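Local atomic coordinates of fibrillarin-like rRNA/tRNA 2'-O-methyltransferase (PDB entry 4DF3), a protein that probably transfers a methyl group from S-adenosylmethionine to ribose 2'-hydroxyls of rRNA and tRNA at sites chosen by a guide RNA. Residues Arg59-Ala64 / Tyr152-Gln157. The protein carries 2 engineered substitutions. Numbering follows the deposited sequence.
Sequences RSKLAA and YADVAQ. With SAM (S-adenosylmethionine), chain C.
Lys61 reaches across the carboxylate of Asp154, the two side chains crossing at roughly a right angle. Its chain runs extended to CE and then bends at the last torsion (chi4 76°), which brings NZ to 2.6 Å from Asp154 OD1 in a short salt bridge. NZ approaches on the syn lone pair of Asp154 OD1, the side of OD2, while the lysine methylenes CD and CE lie beside the same oxygen. Asp154 carries CG anti to its own backbone N (chi1 -173°), directing the carboxylate toward the helix start and the methionine part of the bound S-adenosylmethionine. There Asp154 OD1 also receives a weak hydrogen bond from the ligand's amino N at 3.4 Å. Lys61 NZ stands 3.9 Å from the methyl carbon CE of the cofactor.

Next to this pair, the Tyr152 hydroxyl abuts the first turn of helix 61-67, with OH 3.8 Å from Leu62 CB. Leu62 CB also meets the ring obliquely near CE1, and the ligand amino group lies at the ring edge, close to its plane. Beyond the strand end, Gln157 NE2 donates a nearly straight hydrogen bond (165°) to adenine N7, 3.0 Å away.

The contact thus joins helix 61-67 to the C-terminal end of strand 148-153 in the Rossmann-like methyltransferase sheet, where the cofactor binds. An alanine in place of Lys61 would probably leave the buried Asp154 carboxylate without its salt-bridge partner and less firmly fixed in rotation. The salt bridge sets lysine nitrogen and carboxylate beside the methyl group to be transferred, consistent with a part in positioning the cofactor.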
loop_
_atom_site.group_PDB
_atom_site.type_symbol
_atom_site.label_atom_id
_atom_site.label_comp_id
_atom_site.label_asym_id
_atom_site.label_seq_id
_atom_site.Cartn_x
_atom_site.Cartn_y
_atom_site.Cartn_z
ATOM N N ARG A 59 6.547 -7.636 5.855
ATOM C CA ARG A 59 6.842 -6.220 6.211
ATOM C C ARG A 59 5.904 -5.210 5.508
ATOM O O ARG A 59 5.966 -3.964 5.782
ATOM C CB ARG A 59 8.244 -5.876 5.767
ATOM C CG ARG A 59 9.362 -6.719 6.384
ATOM C CD ARG A 59 9.619 -6.407 7.913
ATOM N NE ARG A 59 9.693 -4.966 8.206
ATOM C CZ ARG A 59 10.719 -4.143 7.925
ATOM N NH1 ARG A 59 11.848 -4.588 7.356
ATOM N NH2 ARG A 59 10.606 -2.838 8.217
ATOM N N SER A 60 5.055 -5.741 4.632
ATOM C CA SER A 60 4.130 -4.830 3.907
ATOM C C SER A 60 2.774 -5.412 3.754
ATOM O O SER A 60 2.585 -6.488 3.054
ATOM C CB SER A 60 4.721 -4.513 2.506
ATOM O OG SER A 60 3.763 -3.804 1.673
ATOM N N LYS A 61 1.788 -4.689 4.307
ATOM C CA LYS A 61 0.435 -5.268 4.272
ATOM C C LYS A 61 -0.175 -5.435 2.880
ATOM O O LYS A 61 -0.991 -6.390 2.625
ATOM C CB LYS A 61 -0.488 -4.449 5.171
ATOM C CG LYS A 61 -0.195 -4.624 6.694
ATOM C CD LYS A 61 -1.219 -3.773 7.464
ATOM C CE LYS A 61 -0.821 -3.407 8.907
ATOM N NZ LYS A 61 0.201 -2.312 8.947
ATOM N N LEU A 62 0.226 -4.554 1.950
ATOM C CA LEU A 62 -0.318 -4.708 0.575
ATOM C C LEU A 62 0.196 -5.926 -0.136
ATOM O O LEU A 62 -0.550 -6.623 -0.855
ATOM C CB LEU A 62 0.020 -3.446 -0.277
ATOM C CG LEU A 62 -0.436 -3.411 -1.773
ATOM C CD1 LEU A 62 -1.927 -3.812 -1.808
ATOM C CD2 LEU A 62 -0.112 -1.990 -2.348
ATOM N N ALA A 63 1.493 -6.239 0.029
ATOM C CA ALA A 63 2.063 -7.457 -0.542
ATOM C C ALA A 63 1.362 -8.638 0.139
ATOM O O ALA A 63 1.004 -9.597 -0.537
ATOM C CB ALA A 63 3.583 -7.542 -0.185
ATOM N N ALA A 64 1.189 -8.572 1.481
ATOM C CA ALA A 64 0.394 -9.642 2.160
ATOM C C ALA A 64 -1.001 -9.839 1.560
ATOM O O ALA A 64 -1.469 -11.010 1.306
ATOM C CB ALA A 64 0.337 -9.388 3.697
ATOM N N TYR A 152 -4.966 4.843 -0.039
ATOM C CA TYR A 152 -4.509 3.724 0.706
ATOM C C TYR A 152 -4.360 4.210 2.163
ATOM O O TYR A 152 -3.735 5.258 2.414
ATOM C CB TYR A 152 -3.116 3.330 0.176
ATOM C CG TYR A 152 -2.576 2.071 0.872
ATOM C CD1 TYR A 152 -2.814 0.798 0.345
ATOM C CD2 TYR A 152 -1.811 2.182 2.073
ATOM C CE1 TYR A 152 -2.294 -0.350 1.010
ATOM C CE2 TYR A 152 -1.286 1.012 2.750
ATOM C CZ TYR A 152 -1.581 -0.239 2.178
ATOM O OH TYR A 152 -1.057 -1.361 2.769
ATOM N N ALA A 153 -4.917 3.450 3.106
ATOM C CA ALA A 153 -4.996 3.943 4.504
ATOM C C ALA A 153 -4.484 2.878 5.427
ATOM O O ALA A 153 -5.000 1.766 5.426
ATOM C CB ALA A 153 -6.428 4.360 4.879
ATOM N N ASP A 154 -3.492 3.235 6.233
ATOM C CA ASP A 154 -2.993 2.359 7.281
ATOM C C ASP A 154 -2.509 3.220 8.441
ATOM O O ASP A 154 -1.317 3.307 8.665
ATOM C CB ASP A 154 -1.845 1.491 6.740
ATOM C CG ASP A 154 -1.378 0.410 7.755
ATOM O OD1 ASP A 154 -0.317 -0.208 7.501
ATOM O OD2 ASP A 154 -2.028 0.227 8.826
ATOM N N VAL A 155 -3.414 3.922 9.114
ATOM C CA VAL A 155 -2.934 4.832 10.222
ATOM C C VAL A 155 -2.921 4.184 11.632
ATOM O O VAL A 155 -2.406 4.798 12.618
ATOM C CB VAL A 155 -3.656 6.162 10.275
ATOM C CG1 VAL A 155 -3.330 6.989 8.970
ATOM C CG2 VAL A 155 -5.196 5.969 10.519
ATOM N N ALA A 156 -3.433 2.961 11.710
ATOM C CA ALA A 156 -3.440 2.199 12.987
ATOM C C ALA A 156 -4.131 3.022 14.086
ATOM O O ALA A 156 -3.578 3.230 15.178
ATOM C CB ALA A 156 -2.003 1.809 13.417
ATOM N N GLN A 157 -5.313 3.530 13.767
ATOM C CA GLN A 157 -6.122 4.323 14.705
ATOM C C GLN A 157 -7.531 3.756 14.623
ATOM O O GLN A 157 -7.950 3.319 13.545
ATOM C CB GLN A 157 -6.176 5.778 14.299
ATOM C CG GLN A 157 -4.833 6.511 14.305
ATOM C CD GLN A 157 -4.325 6.889 15.719
ATOM O OE1 GLN A 157 -4.839 6.407 16.746
ATOM N NE2 GLN A 157 -3.316 7.755 15.764
HETATM N N SAM C . 1.681 1.989 5.890
HETATM C CA SAM C . 3.018 1.720 6.494
HETATM C C SAM C . 3.649 0.581 5.690
HETATM O O SAM C . 2.940 -0.307 5.172
HETATM O OXT SAM C . 4.868 0.544 5.550
HETATM C CB SAM C . 2.928 1.293 7.999
HETATM C CG SAM C . 2.085 2.357 8.681
HETATM S SD SAM C . 2.239 2.465 10.486
HETATM C CE SAM C . 1.160 1.034 10.745
HETATM C "C5'" SAM C . 1.051 3.804 10.867
HETATM C "C4'" SAM C . 1.644 5.209 10.731
HETATM O "O4'" SAM C . 0.646 6.227 10.680
HETATM C "C3'" SAM C . 2.585 5.666 11.836
HETATM O "O3'" SAM C . 3.814 5.983 11.173
HETATM C "C2'" SAM C . 1.888 6.825 12.565
HETATM O "O2'" SAM C . 2.793 7.821 12.985
HETATM C "C1'" SAM C . 0.968 7.377 11.484
HETATM N N9 SAM C . -0.315 7.921 11.972
HETATM C C8 SAM C . -1.149 7.495 13.012
HETATM N N7 SAM C . -2.244 8.349 13.067
HETATM C C5 SAM C . -2.112 9.283 12.114
HETATM C C6 SAM C . -2.924 10.338 11.729
HETATM N N6 SAM C . -4.121 10.675 12.347
HETATM N N1 SAM C . -2.405 11.030 10.644
HETATM C C2 SAM C . -1.233 10.824 9.939
HETATM N N3 SAM C . -0.448 9.759 10.343
HETATM C C4 SAM C . -0.890 9.051 11.417
#